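Local coordinates for protein Old Yellow Enzyme (Pichia, PDB 6AGZ) that probably reduces the carbon-carbon double bond of enone compounds asymmetrically, as a flavin mononucleotide-dependent oxidoreductase built on a TIM barrel, at residues A[47-52]-A[91-96]; A[67-72]-A[82-87]; A[75-80]-A[121-126]; A[108-113]-A[183-188]. All coordinates share one frame; numbering follows the deposited sequence.

Contact 1 of 4, residues A[47-52]-A[91-96]; sequences DSMLSY and EAWKKI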
# COMPACT_ATOMS: atom_id res chain seq x y z
N ASP A 47 -13.16 -40.88 -9.02
CA ASP A 47 -12.48 -41.72 -8.04
C ASP A 47 -10.99 -41.41 -8.00
O ASP A 47 -10.36 -41.48 -6.94
CB ASP A 47 -12.71 -43.20 -8.38
CG ASP A 47 -12.39 -43.53 -9.82
OD1 ASP A 47 -12.17 -42.59 -10.62
OD2 ASP A 47 -12.36 -44.73 -10.17
N SER A 48 -10.41 -41.07 -9.16
CA SER A 48 -9.01 -40.67 -9.20
C SER A 48 -8.77 -39.45 -8.33
O SER A 48 -7.78 -39.38 -7.59
CB SER A 48 -8.59 -40.38 -10.65
OG SER A 48 -8.79 -41.52 -11.47
N MET A 49 -9.66 -38.46 -8.41
CA MET A 49 -9.54 -37.28 -7.55
C MET A 49 -9.72 -37.65 -6.08
O MET A 49 -9.06 -37.08 -5.20
CB MET A 49 -10.57 -36.23 -7.96
CG MET A 49 -10.33 -35.65 -9.35
SD MET A 49 -11.71 -34.64 -9.91
CE MET A 49 -11.84 -33.47 -8.56
N LEU A 50 -10.59 -38.62 -5.80
CA LEU A 50 -10.82 -39.04 -4.42
C LEU A 50 -9.55 -39.64 -3.82
O LEU A 50 -9.16 -39.29 -2.70
CB LEU A 50 -11.98 -40.03 -4.35
CG LEU A 50 -12.42 -40.48 -2.96
CD1 LEU A 50 -12.32 -39.35 -1.96
CD2 LEU A 50 -13.84 -41.02 -2.99
N SER A 51 -8.91 -40.55 -4.55
CA SER A 51 -7.63 -41.08 -4.08
C SER A 51 -6.57 -39.99 -4.02
O SER A 51 -5.73 -39.96 -3.10
CB SER A 51 -7.17 -42.22 -4.98
OG SER A 51 -5.87 -42.65 -4.64
N TYR A 52 -6.62 -39.06 -4.97
CA TYR A 52 -5.64 -37.98 -5.06
C TYR A 52 -5.65 -37.12 -3.80
O TYR A 52 -4.60 -36.87 -3.20
CB TYR A 52 -5.94 -37.14 -6.31
CG TYR A 52 -5.13 -35.88 -6.48
CD1 TYR A 52 -3.86 -35.91 -7.05
CD2 TYR A 52 -5.66 -34.64 -6.13
CE1 TYR A 52 -3.13 -34.75 -7.23
CE2 TYR A 52 -4.94 -33.48 -6.31
CZ TYR A 52 -3.68 -33.54 -6.86
OH TYR A 52 -2.96 -32.38 -7.04
N GLU A 91 -22.72 -34.42 -4.63
CA GLU A 91 -22.53 -35.74 -4.03
C GLU A 91 -21.07 -36.16 -4.10
O GLU A 91 -20.48 -36.57 -3.09
CB GLU A 91 -23.42 -36.77 -4.72
CG GLU A 91 -24.91 -36.50 -4.64
CD GLU A 91 -25.71 -37.36 -5.61
OE1 GLU A 91 -25.62 -38.60 -5.51
OE2 GLU A 91 -26.41 -36.78 -6.47
N ALA A 92 -20.47 -36.06 -5.29
CA ALA A 92 -19.08 -36.46 -5.46
C ALA A 92 -18.15 -35.66 -4.54
O ALA A 92 -17.34 -36.23 -3.80
CB ALA A 92 -18.66 -36.30 -6.92
N TRP A 93 -18.27 -34.33 -4.58
CA TRP A 93 -17.43 -33.50 -3.71
C TRP A 93 -17.68 -33.83 -2.24
O TRP A 93 -16.74 -33.81 -1.44
CB TRP A 93 -17.68 -32.02 -3.98
CG TRP A 93 -16.90 -31.48 -5.14
CD1 TRP A 93 -17.40 -30.93 -6.28
CD2 TRP A 93 -15.47 -31.45 -5.27
NE1 TRP A 93 -16.37 -30.55 -7.11
CE2 TRP A 93 -15.18 -30.86 -6.52
CE3 TRP A 93 -14.41 -31.87 -4.46
CZ2 TRP A 93 -13.88 -30.68 -6.97
CZ3 TRP A 93 -13.12 -31.68 -4.91
CH2 TRP A 93 -12.86 -31.09 -6.15
N LYS A 94 -18.92 -34.14 -1.88
CA LYS A 94 -19.22 -34.53 -0.51
C LYS A 94 -18.46 -35.78 -0.12
O LYS A 94 -17.94 -35.88 1.00
CB LYS A 94 -20.73 -34.74 -0.34
CG LYS A 94 -21.16 -35.07 1.08
CD LYS A 94 -22.65 -35.33 1.16
CE LYS A 94 -23.14 -35.36 2.61
NZ LYS A 94 -22.55 -36.47 3.39
N LYS A 95 -18.38 -36.76 -1.02
CA LYS A 95 -17.62 -37.97 -0.72
C LYS A 95 -16.13 -37.67 -0.58
O LYS A 95 -15.47 -38.22 0.31
CB LYS A 95 -17.88 -39.03 -1.80
CG LYS A 95 -19.32 -39.52 -1.81
CD LYS A 95 -19.59 -40.44 -2.99
CE LYS A 95 -20.98 -41.04 -2.88
NZ LYS A 95 -21.20 -42.13 -3.88
N ILE A 96 -15.60 -36.80 -1.44
CA ILE A 96 -14.20 -36.41 -1.30
C ILE A 96 -13.95 -35.76 0.06
O ILE A 96 -12.97 -36.07 0.74
CB ILE A 96 -13.78 -35.47 -2.45
CG1 ILE A 96 -13.77 -36.23 -3.78
CG2 ILE A 96 -12.40 -34.87 -2.18
CD1 ILE A 96 -13.25 -35.42 -4.94

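Contact 2 of 4, residues A[67-72]-A[82-87]; sequences EATFGA and PMIYTD. With FMN (flavin mononucleotide), chain C.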
# COMPACT_ATOMS: atom_id res chain seq x y z
N GLU A 67 -8.78 -27.82 -6.18
CA GLU A 67 -8.68 -27.17 -7.47
C GLU A 67 -9.81 -26.16 -7.64
O GLU A 67 -10.92 -26.35 -7.13
CB GLU A 67 -8.74 -28.21 -8.58
CG GLU A 67 -9.96 -29.12 -8.43
CD GLU A 67 -9.76 -30.49 -9.05
OE1 GLU A 67 -10.04 -30.64 -10.25
OE2 GLU A 67 -9.32 -31.41 -8.32
N ALA A 68 -9.52 -25.07 -8.34
CA ALA A 68 -10.53 -24.04 -8.57
C ALA A 68 -11.76 -24.64 -9.23
O ALA A 68 -11.68 -25.28 -10.29
CB ALA A 68 -9.94 -22.93 -9.43
N THR A 69 -12.92 -24.44 -8.60
CA THR A 69 -14.15 -25.13 -8.95
C THR A 69 -15.20 -24.13 -9.42
O THR A 69 -15.46 -23.14 -8.73
CB THR A 69 -14.67 -25.93 -7.75
OG1 THR A 69 -13.74 -26.97 -7.42
CG2 THR A 69 -16.02 -26.55 -8.06
N PHE A 70 -15.79 -24.41 -10.58
CA PHE A 70 -16.84 -23.54 -11.10
C PHE A 70 -18.06 -23.55 -10.18
O PHE A 70 -18.53 -24.62 -9.77
CB PHE A 70 -17.25 -24.00 -12.51
CG PHE A 70 -16.11 -24.07 -13.48
CD1 PHE A 70 -15.15 -23.08 -13.52
CD2 PHE A 70 -16.01 -25.14 -14.37
CE1 PHE A 70 -14.10 -23.14 -14.42
CE2 PHE A 70 -14.96 -25.21 -15.27
CZ PHE A 70 -14.01 -24.21 -15.30
N GLY A 71 -18.55 -22.36 -9.85
CA GLY A 71 -19.76 -22.27 -9.04
C GLY A 71 -21.02 -22.56 -9.82
O GLY A 71 -22.02 -23.00 -9.24
N ALA A 72 -21.01 -22.32 -11.12
CA ALA A 72 -22.16 -22.54 -11.98
C ALA A 72 -21.65 -22.71 -13.41
O ALA A 72 -20.48 -22.42 -13.69
CB ALA A 72 -23.16 -21.37 -11.89
N PRO A 82 -13.83 -28.68 -12.71
CA PRO A 82 -14.72 -29.05 -11.61
C PRO A 82 -15.91 -28.11 -11.48
O PRO A 82 -15.89 -26.96 -11.95
CB PRO A 82 -13.82 -28.95 -10.37
CG PRO A 82 -12.50 -28.31 -10.86
CD PRO A 82 -12.74 -27.81 -12.25
N MET A 83 -16.96 -28.61 -10.82
CA MET A 83 -18.17 -27.83 -10.60
C MET A 83 -18.87 -28.34 -9.35
O MET A 83 -18.78 -29.52 -9.01
CB MET A 83 -19.11 -27.88 -11.81
CG MET A 83 -20.16 -26.78 -11.82
SD MET A 83 -21.23 -26.83 -13.28
CE MET A 83 -20.07 -26.36 -14.56
N ILE A 84 -19.55 -27.42 -8.65
CA ILE A 84 -20.25 -27.73 -7.41
C ILE A 84 -21.73 -27.37 -7.58
O ILE A 84 -22.40 -26.94 -6.63
CB ILE A 84 -19.58 -26.99 -6.22
CG1 ILE A 84 -20.11 -27.48 -4.87
CG2 ILE A 84 -19.68 -25.47 -6.38
CD1 ILE A 84 -19.46 -28.75 -4.37
N TYR A 85 -22.25 -27.54 -8.79
CA TYR A 85 -23.56 -27.01 -9.16
C TYR A 85 -24.67 -28.05 -9.09
O TYR A 85 -25.65 -27.86 -8.36
CB TYR A 85 -23.48 -26.39 -10.56
CG TYR A 85 -24.71 -25.64 -10.99
CD1 TYR A 85 -25.03 -24.41 -10.42
CD2 TYR A 85 -25.55 -26.14 -11.98
CE1 TYR A 85 -26.16 -23.72 -10.82
CE2 TYR A 85 -26.67 -25.45 -12.39
CZ TYR A 85 -26.97 -24.24 -11.80
OH TYR A 85 -28.09 -23.55 -12.20
N THR A 86 -24.55 -29.14 -9.84
CA THR A 86 -25.63 -30.12 -9.90
C THR A 86 -25.61 -31.02 -8.66
O THR A 86 -24.65 -31.03 -7.88
CB THR A 86 -25.54 -30.96 -11.17
OG1 THR A 86 -24.41 -31.83 -11.09
CG2 THR A 86 -25.42 -30.07 -12.39
N ASP A 87 -26.68 -31.80 -8.50
CA ASP A 87 -26.76 -32.72 -7.37
C ASP A 87 -25.63 -33.74 -7.42
O ASP A 87 -24.98 -34.01 -6.40
CB ASP A 87 -28.12 -33.43 -7.36
CG ASP A 87 -29.24 -32.53 -6.85
OD1 ASP A 87 -28.94 -31.40 -6.43
OD2 ASP A 87 -30.41 -32.97 -6.87
N1 FMN C . -3.95 -21.14 -8.07
C2 FMN C . -5.29 -20.86 -7.85
O2 FMN C . -5.60 -19.92 -7.11
N3 FMN C . -6.27 -21.62 -8.44
C4 FMN C . -5.92 -22.68 -9.26
O4 FMN C . -6.79 -23.36 -9.80
C4A FMN C . -4.58 -22.96 -9.49
N5 FMN C . -4.23 -24.01 -10.31
C5A FMN C . -2.90 -24.30 -10.53
C6 FMN C . -2.56 -25.36 -11.36
C7 FMN C . -1.23 -25.66 -11.60
C7M FMN C . -0.86 -26.81 -12.49
C8 FMN C . -0.23 -24.90 -11.01
C8M FMN C . 1.21 -25.22 -11.26
C9 FMN C . -0.57 -23.84 -10.18
C9A FMN C . -1.91 -23.53 -9.94
N10 FMN C . -2.25 -22.48 -9.11
C10 FMN C . -3.59 -22.19 -8.89
C1' FMN C . -1.18 -21.65 -8.46
C2' FMN C . -0.77 -22.37 -7.17
O2' FMN C . -1.88 -22.45 -6.30
C3' FMN C . 0.40 -21.70 -6.45
O3' FMN C . 0.04 -20.41 -6.03
C4' FMN C . 1.63 -21.63 -7.36
O4' FMN C . 1.84 -22.88 -7.97
C5' FMN C . 2.88 -21.26 -6.59
O5' FMN C . 3.07 -22.16 -5.52
P FMN C . 4.26 -23.23 -5.56
O1P FMN C . 5.56 -22.51 -5.84
O2P FMN C . 4.36 -23.94 -4.23
O3P FMN C . 3.98 -24.24 -6.65

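Contact 3 of 4, residues A[75-80]-A[121-126]; sequences FGLYQN and KLLKEH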
# COMPACT_ATOMS: atom_id res chain seq x y z
N PHE A 75 -19.96 -19.78 -14.73
CA PHE A 75 -18.66 -19.51 -14.15
C PHE A 75 -17.51 -20.12 -14.94
O PHE A 75 -16.35 -19.74 -14.71
CB PHE A 75 -18.60 -20.01 -12.70
CG PHE A 75 -19.28 -19.10 -11.70
CD1 PHE A 75 -20.34 -18.30 -12.07
CD2 PHE A 75 -18.83 -19.05 -10.39
CE1 PHE A 75 -20.96 -17.46 -11.15
CE2 PHE A 75 -19.43 -18.21 -9.47
CZ PHE A 75 -20.50 -17.42 -9.85
N GLY A 76 -17.79 -21.05 -15.85
CA GLY A 76 -16.75 -21.70 -16.62
C GLY A 76 -16.52 -21.08 -17.98
O GLY A 76 -16.78 -19.89 -18.18
N LEU A 77 -16.04 -21.88 -18.94
CA LEU A 77 -15.76 -23.29 -18.72
C LEU A 77 -14.42 -23.72 -19.31
O LEU A 77 -13.94 -23.14 -20.29
CB LEU A 77 -16.86 -24.16 -19.34
CG LEU A 77 -18.27 -24.17 -18.74
CD1 LEU A 77 -19.25 -24.78 -19.73
CD2 LEU A 77 -18.28 -24.94 -17.43
N TYR A 78 -13.82 -24.74 -18.70
CA TYR A 78 -12.72 -25.50 -19.28
C TYR A 78 -13.13 -26.97 -19.31
O TYR A 78 -13.84 -27.44 -18.41
CB TYR A 78 -11.41 -25.33 -18.50
CG TYR A 78 -10.81 -23.95 -18.55
CD1 TYR A 78 -10.82 -23.21 -19.73
CD2 TYR A 78 -10.23 -23.38 -17.43
CE1 TYR A 78 -10.27 -21.94 -19.78
CE2 TYR A 78 -9.67 -22.11 -17.47
CZ TYR A 78 -9.70 -21.40 -18.65
OH TYR A 78 -9.14 -20.14 -18.69
N GLN A 79 -12.68 -27.69 -20.33
CA GLN A 79 -13.06 -29.09 -20.45
C GLN A 79 -12.50 -29.88 -19.27
O GLN A 79 -11.33 -29.73 -18.89
CB GLN A 79 -12.58 -29.67 -21.78
CG GLN A 79 -11.09 -29.57 -22.03
CD GLN A 79 -10.71 -30.04 -23.42
OE1 GLN A 79 -11.12 -31.12 -23.86
NE2 GLN A 79 -9.92 -29.24 -24.13
N ASN A 80 -13.36 -30.70 -18.67
CA ASN A 80 -13.00 -31.57 -17.54
C ASN A 80 -12.61 -30.76 -16.30
O ASN A 80 -11.86 -31.24 -15.45
CB ASN A 80 -11.90 -32.55 -17.92
CG ASN A 80 -12.29 -33.44 -19.08
OD1 ASN A 80 -12.20 -33.04 -20.24
ND2 ASN A 80 -12.73 -34.65 -18.77
N LYS A 121 -15.58 -21.51 -27.16
CA LYS A 121 -16.23 -22.57 -27.92
C LYS A 121 -17.02 -23.50 -27.00
O LYS A 121 -18.16 -23.85 -27.30
CB LYS A 121 -15.18 -23.35 -28.72
CG LYS A 121 -15.71 -24.57 -29.45
CD LYS A 121 -14.58 -25.31 -30.15
CE LYS A 121 -15.04 -26.64 -30.72
NZ LYS A 121 -15.98 -26.49 -31.87
N LEU A 122 -16.42 -23.90 -25.88
CA LEU A 122 -17.10 -24.77 -24.93
C LEU A 122 -18.33 -24.09 -24.35
O LEU A 122 -19.42 -24.68 -24.27
CB LEU A 122 -16.13 -25.20 -23.83
CG LEU A 122 -16.61 -26.21 -22.79
CD1 LEU A 122 -17.02 -27.52 -23.46
CD2 LEU A 122 -15.51 -26.46 -21.78
N LEU A 123 -18.17 -22.83 -23.93
CA LEU A 123 -19.31 -22.04 -23.45
C LEU A 123 -20.42 -22.00 -24.49
O LEU A 123 -21.60 -22.18 -24.16
CB LEU A 123 -18.86 -20.62 -23.10
CG LEU A 123 -18.12 -20.37 -21.79
CD1 LEU A 123 -17.69 -18.92 -21.70
CD2 LEU A 123 -18.99 -20.75 -20.60
N LYS A 124 -20.06 -21.74 -25.75
CA LYS A 124 -21.05 -21.71 -26.82
C LYS A 124 -21.77 -23.05 -26.94
O LYS A 124 -23.00 -23.10 -27.04
CB LYS A 124 -20.37 -21.35 -28.14
CG LYS A 124 -21.27 -21.47 -29.36
CD LYS A 124 -21.68 -20.10 -29.87
CE LYS A 124 -22.43 -20.20 -31.18
NZ LYS A 124 -22.87 -18.87 -31.68
N GLU A 125 -21.02 -24.15 -26.92
CA GLU A 125 -21.62 -25.47 -27.00
C GLU A 125 -22.53 -25.76 -25.81
O GLU A 125 -23.43 -26.60 -25.92
CB GLU A 125 -20.54 -26.54 -27.11
CG GLU A 125 -19.72 -26.45 -28.39
CD GLU A 125 -18.54 -27.40 -28.40
OE1 GLU A 125 -18.32 -28.08 -27.38
OE2 GLU A 125 -17.84 -27.47 -29.43
N HIS A 126 -22.30 -25.10 -24.68
CA HIS A 126 -23.24 -25.18 -23.56
C HIS A 126 -24.24 -24.03 -23.56
O HIS A 126 -24.93 -23.82 -22.55
CB HIS A 126 -22.47 -25.22 -22.24
CG HIS A 126 -21.78 -26.52 -21.98
ND1 HIS A 126 -20.56 -26.84 -22.53
CD2 HIS A 126 -22.16 -27.59 -21.24
CE1 HIS A 126 -20.20 -28.05 -22.13
NE2 HIS A 126 -21.16 -28.53 -21.35

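Contact 4 of 4, residues A[108-113]-A[183-188]; sequences SMQLWN and MVEVHS. With FMN (flavin mononucleotide), chain C.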
# COMPACT_ATOMS: atom_id res chain seq x y z
N SER A 108 -10.73 -26.92 2.12
CA SER A 108 -11.47 -25.76 1.65
C SER A 108 -11.63 -25.86 0.14
O SER A 108 -10.75 -26.36 -0.55
CB SER A 108 -10.75 -24.45 2.02
OG SER A 108 -11.29 -23.34 1.32
N MET A 109 -12.76 -25.38 -0.37
CA MET A 109 -13.02 -25.36 -1.80
C MET A 109 -12.85 -23.95 -2.33
O MET A 109 -13.49 -23.01 -1.82
CB MET A 109 -14.41 -25.89 -2.13
CG MET A 109 -14.85 -25.54 -3.55
SD MET A 109 -16.34 -26.36 -4.13
CE MET A 109 -15.71 -27.98 -4.56
N GLN A 110 -12.01 -23.79 -3.35
CA GLN A 110 -11.88 -22.51 -4.04
C GLN A 110 -12.91 -22.44 -5.16
O GLN A 110 -13.05 -23.39 -5.94
CB GLN A 110 -10.46 -22.34 -4.60
CG GLN A 110 -10.20 -20.94 -5.13
CD GLN A 110 -8.94 -20.85 -5.97
OE1 GLN A 110 -8.73 -21.66 -6.87
NE2 GLN A 110 -8.10 -19.87 -5.68
N LEU A 111 -13.63 -21.33 -5.23
CA LEU A 111 -14.65 -21.12 -6.25
C LEU A 111 -14.07 -20.33 -7.41
O LEU A 111 -13.47 -19.27 -7.22
CB LEU A 111 -15.86 -20.39 -5.67
CG LEU A 111 -16.71 -21.16 -4.66
CD1 LEU A 111 -17.94 -20.36 -4.27
CD2 LEU A 111 -17.09 -22.53 -5.20
N TRP A 112 -14.27 -20.85 -8.62
CA TRP A 112 -13.68 -20.29 -9.83
C TRP A 112 -14.73 -19.57 -10.66
O TRP A 112 -15.89 -19.99 -10.71
CB TRP A 112 -13.04 -21.40 -10.67
CG TRP A 112 -11.80 -20.99 -11.42
CD1 TRP A 112 -11.18 -19.78 -11.39
CD2 TRP A 112 -11.03 -21.82 -12.30
NE1 TRP A 112 -10.07 -19.80 -12.20
CE2 TRP A 112 -9.96 -21.04 -12.77
CE3 TRP A 112 -11.15 -23.14 -12.74
CZ2 TRP A 112 -9.01 -21.53 -13.66
CZ3 TRP A 112 -10.20 -23.63 -13.62
CH2 TRP A 112 -9.15 -22.83 -14.07
N ASN A 113 -14.32 -18.47 -11.30
CA ASN A 113 -15.15 -17.79 -12.29
C ASN A 113 -14.21 -17.24 -13.35
O ASN A 113 -13.38 -16.38 -13.05
CB ASN A 113 -15.99 -16.68 -11.65
CG ASN A 113 -17.10 -16.20 -12.56
OD1 ASN A 113 -16.98 -16.23 -13.79
ND2 ASN A 113 -18.20 -15.76 -11.97
N MET A 183 -14.04 -24.53 4.57
CA MET A 183 -14.10 -23.16 4.10
C MET A 183 -14.50 -23.15 2.63
O MET A 183 -14.52 -24.19 1.96
CB MET A 183 -12.77 -22.42 4.27
CG MET A 183 -12.26 -22.32 5.69
SD MET A 183 -11.09 -23.63 6.07
CE MET A 183 -10.54 -23.12 7.70
N VAL A 184 -14.81 -21.96 2.15
CA VAL A 184 -14.99 -21.70 0.73
C VAL A 184 -14.13 -20.49 0.37
O VAL A 184 -14.20 -19.46 1.04
CB VAL A 184 -16.48 -21.50 0.36
CG1 VAL A 184 -17.05 -20.20 0.94
CG2 VAL A 184 -16.67 -21.56 -1.14
N GLU A 185 -13.27 -20.65 -0.63
CA GLU A 185 -12.28 -19.64 -0.97
C GLU A 185 -12.67 -18.96 -2.27
O GLU A 185 -12.82 -19.63 -3.30
CB GLU A 185 -10.88 -20.24 -1.07
CG GLU A 185 -9.83 -19.25 -1.56
CD GLU A 185 -8.45 -19.86 -1.64
OE1 GLU A 185 -8.12 -20.71 -0.78
OE2 GLU A 185 -7.68 -19.48 -2.55
N VAL A 186 -12.82 -17.64 -2.23
CA VAL A 186 -13.18 -16.87 -3.41
C VAL A 186 -11.91 -16.59 -4.20
O VAL A 186 -11.01 -15.89 -3.74
CB VAL A 186 -13.90 -15.57 -3.02
CG1 VAL A 186 -14.07 -14.70 -4.23
CG2 VAL A 186 -15.25 -15.89 -2.41
N HIS A 187 -11.83 -17.17 -5.40
CA HIS A 187 -10.71 -16.94 -6.31
C HIS A 187 -10.88 -15.56 -6.94
O HIS A 187 -11.78 -15.35 -7.75
CB HIS A 187 -10.64 -18.03 -7.37
CG HIS A 187 -9.38 -18.04 -8.17
ND1 HIS A 187 -8.52 -16.96 -8.23
CD2 HIS A 187 -8.82 -19.00 -8.95
CE1 HIS A 187 -7.49 -17.26 -9.00
NE2 HIS A 187 -7.65 -18.49 -9.45
N SER A 188 -10.02 -14.62 -6.55
CA SER A 188 -10.06 -13.26 -7.07
C SER A 188 -8.68 -12.85 -7.58
O SER A 188 -8.26 -11.70 -7.44
CB SER A 188 -10.54 -12.28 -6.00
OG SER A 188 -10.71 -10.98 -6.54
N1 FMN C . -3.95 -21.14 -8.07
C2 FMN C . -5.29 -20.86 -7.85
O2 FMN C . -5.60 -19.92 -7.11
N3 FMN C . -6.27 -21.62 -8.44
C4 FMN C . -5.92 -22.68 -9.26
O4 FMN C . -6.79 -23.36 -9.80
C4A FMN C . -4.58 -22.96 -9.49
N5 FMN C . -4.23 -24.01 -10.31
C5A FMN C . -2.90 -24.30 -10.53
C6 FMN C . -2.56 -25.36 -11.36
C7 FMN C . -1.23 -25.66 -11.60
C7M FMN C . -0.86 -26.81 -12.49
C8 FMN C . -0.23 -24.90 -11.01
C8M FMN C . 1.21 -25.22 -11.26
C9 FMN C . -0.57 -23.84 -10.18
C9A FMN C . -1.91 -23.53 -9.94
N10 FMN C . -2.25 -22.48 -9.11
C10 FMN C . -3.59 -22.19 -8.89
C1' FMN C . -1.18 -21.65 -8.46
C2' FMN C . -0.77 -22.37 -7.17
O2' FMN C . -1.88 -22.45 -6.30
C3' FMN C . 0.40 -21.70 -6.45
O3' FMN C . 0.04 -20.41 -6.03
C4' FMN C . 1.63 -21.63 -7.36
O4' FMN C . 1.84 -22.88 -7.97
C5' FMN C . 2.88 -21.26 -6.59
O5' FMN C . 3.07 -22.16 -5.52
P FMN C . 4.26 -23.23 -5.56
O1P FMN C . 5.56 -22.51 -5.84
O2P FMN C . 4.36 -23.94 -4.23
O3P FMN C . 3.98 -24.24 -6.65
O HOH W 1 -13.98 -16.78 -8.27
O HOH W 2 -12.78 -15.02 -10.65

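Contact 1 of 4, residues A[47-52]-A[91-96]
Leu50 and Ile96 pass alongside each other, pointing opposite ways, between helix 47-57 and helix 87-102. One methyl does the touching on the leucine side: CD1 of Leu50 rests 3.6 Å from CA of Ile96, and the same CD1 lies 3.9 Å from CG1 of Ile96. The side chain is carried there by CG standing anti to the backbone N (chi1 -175°), which swings the isopropyl end over to the facing helix. Ile96 answers with its longer branch, whose terminal CD1 reaches across to CB of Met49 at 4.1 Å.

The two short helical segments run nearly parallel, 24° apart with their axes 10.0 Å from one another. In the TIM barrel of this flavoprotein, helix 47-57 lies between the first and second barrel strands and helix 87-102 between the second and third, so the contact joins two neighbours of the outer helical layer, and no hydrogen bond crosses between the segments.

Met49 fills the space on the side nearer the barrel. Its chain runs extended and then bends at chi3 (55°), bringing CE obliquely to the six-membered ring of Trp93, 3.5 Å from CH2. Trp93 in turn packs on Thr66 and Thr69 of strand 63-70, and Met49 touches Glu67 of that strand, so both side chains bridge from helix to barrel wall. At the outer margin, CD1 of Leu50 also comes within 4.0 Å of the carbonyl O of Lys95. The lysine chain itself leads away, its NZ hydrogen-bonded to the carbonyl O of Leu404 near the C-terminus.

Contact 2 of 4, residues A[67-72]-A[82-87]
Phe70 and Met83 form a single backbone bridge where the loop after barrel strand 63-70 folds back beside the strand's end, on the way to helix 87-102 of the TIM barrel. Two hydrogen bonds fix it: Phe70 N to Pro82 O at 2.9 Å, with the donor well above the carbonyl plane, and Ile84 N to Phe70 O at 3.2 Å, with the donor almost on the extension of the C=O bond (176°).

Packing is tightest round Pro82. Its CG sits 3.2 Å from the carbonyl O of Ala68 and also meets the carboxylate of Glu67, whose two oxygens are held by Asn39 and Tyr53. Thr69 flanks the proline ring on another side, OG1 lying 3.6 Å from Pro82 CB while donating to Glu67 O. Its methyl CG2, anti to the backbone N (chi1 -65° for OG1), packs on Met83 CA at 3.6 Å. A glycine at Thr69 would probably leave Pro82 CB and Met83 CA without their cover and Glu67 O without its hydroxyl donor.

On the strand's other flank, Ala68 turns its CB to O4 of the flavin mononucleotide, so this buried end borders the cofactor. The far end is looser and reaches solvent at Tyr85, whose ring leans obliquely against the backbone of Gly71 and Ala72. There, CD1 of Tyr85 lies 3.9 Å from Ala72 CB.

Contact 3 of 4, residues A[75-80]-A[121-126]
This is an apolar, partly buried packing contact that joins the loops leaving the second and third strands of the TIM barrel, 63-70 and 106-112; the latter loop carries the short helix 120-125. Leu77, which follows a cis peptide bond, is met by Leu122, Leu123 and His126, the residue just past the helix. Its CB lies 3.6 Å from CD2 of Leu122, its CG faces Leu123, and its CD1 stands over one face of the His126 imidazole, a CH-pi contact with the methyl 4.0 Å from the ring centroid and 23° off the normal.

Leu122 presses the same CD2 against the loop backbone, 3.4 Å from Gln79 N. Leu123 comes in beside it with CG anti to its carbonyl carbon (chi1 -78°), which brings CD2 to 3.4 Å from Gly76 O and to 3.6 Å from Leu77 N. Replacing Leu123 with an alanine is likely to open a gap beside the Gly76-Leu77 peptide and leave Leu77 CG without its neighbour.

His126 ND1 donates to Leu122 O at 3.0 Å, that oxygen lying in the ring plane. Leu122 O also accepts from His126 N, so one carbonyl at the helix end takes two donors. With no hydrogen bond crossing the contact and Leu77 N buried without a partner, the attachment rests on apolar packing, while these bonds within the segment fix the ring that receives Leu77.

Contact 4 of 4, residues A[108-113]-A[183-188]
Gln110 meets Glu185 and His187 across two parallel strands while its amide pairs with N3 and O2 of the flavin. NE2 donates to O2 of the flavin mononucleotide at 2.9 Å in a nearly straight bond (169°), and OE1 accepts from flavin N3, also at 2.9 Å. The paired donor and acceptor fix which way round the amide lies. CG anti to the backbone N (chi1 -170°) and an extended chain carry it to the cofactor. NE2 also makes a weak bond to OE2 of Glu185, whose carboxylate stands nearly perpendicular to the amide; OE1 of Glu185 is bonded to Tyr281.

The backbones pair as parallel strands of the TIM barrel. Glu185 N donates to Met109 O and Leu111 N to Glu185 O, both at 2.7 Å, while His187 N closes the series on Leu111 O. One water bridges Leu111 O and His187 O where the strands end.

The His187 ring lies almost flat against the Gln110 amide, 16° from its plane, with NE2 of Gln110 and flavin O2 over one ring face. Trp112 runs alongside, its five-membered ring nearly parallel to the imidazole but displaced, so that little of one covers the other, with CD1 of Trp112 3.5 Å from CD2 of His187. On the sheet face of Met109 and Val186, Leu111 CG packs on Val184 CG2 at 3.5 Å. That face is turned to the helices: Met109 and Leu111 rest on helix 158-179 and Val186 on helix 193-198, while strand 63-70 borders strand 106-112 and places Ala68 beside Gln110.

How the contacts relate
The four contacts lie on one part of the TIM barrel, contact 4 deepest, contact 2 beside it, contacts 1 and 3 farther out. Along the chain, contact 2 is nested inside the loop closed by contact 1, and contact 4 opens after both have closed; contact 3 crosses all three. Contacts 2 and 4, with centres 10 Å apart, share the barrel sheet through neighbouring strands 63-70 and 106-112, and both touch the cofactor. Trp93 ties contact 1 to both, packing on Thr69, Ile84 and Met109. Contact 3 lies about 13 Å from contact 2, centre to centre. The flavin-binding pair is thus backed by contact 1 through Trp93 and by contact 3, whose loop meets Phe70 and Trp112.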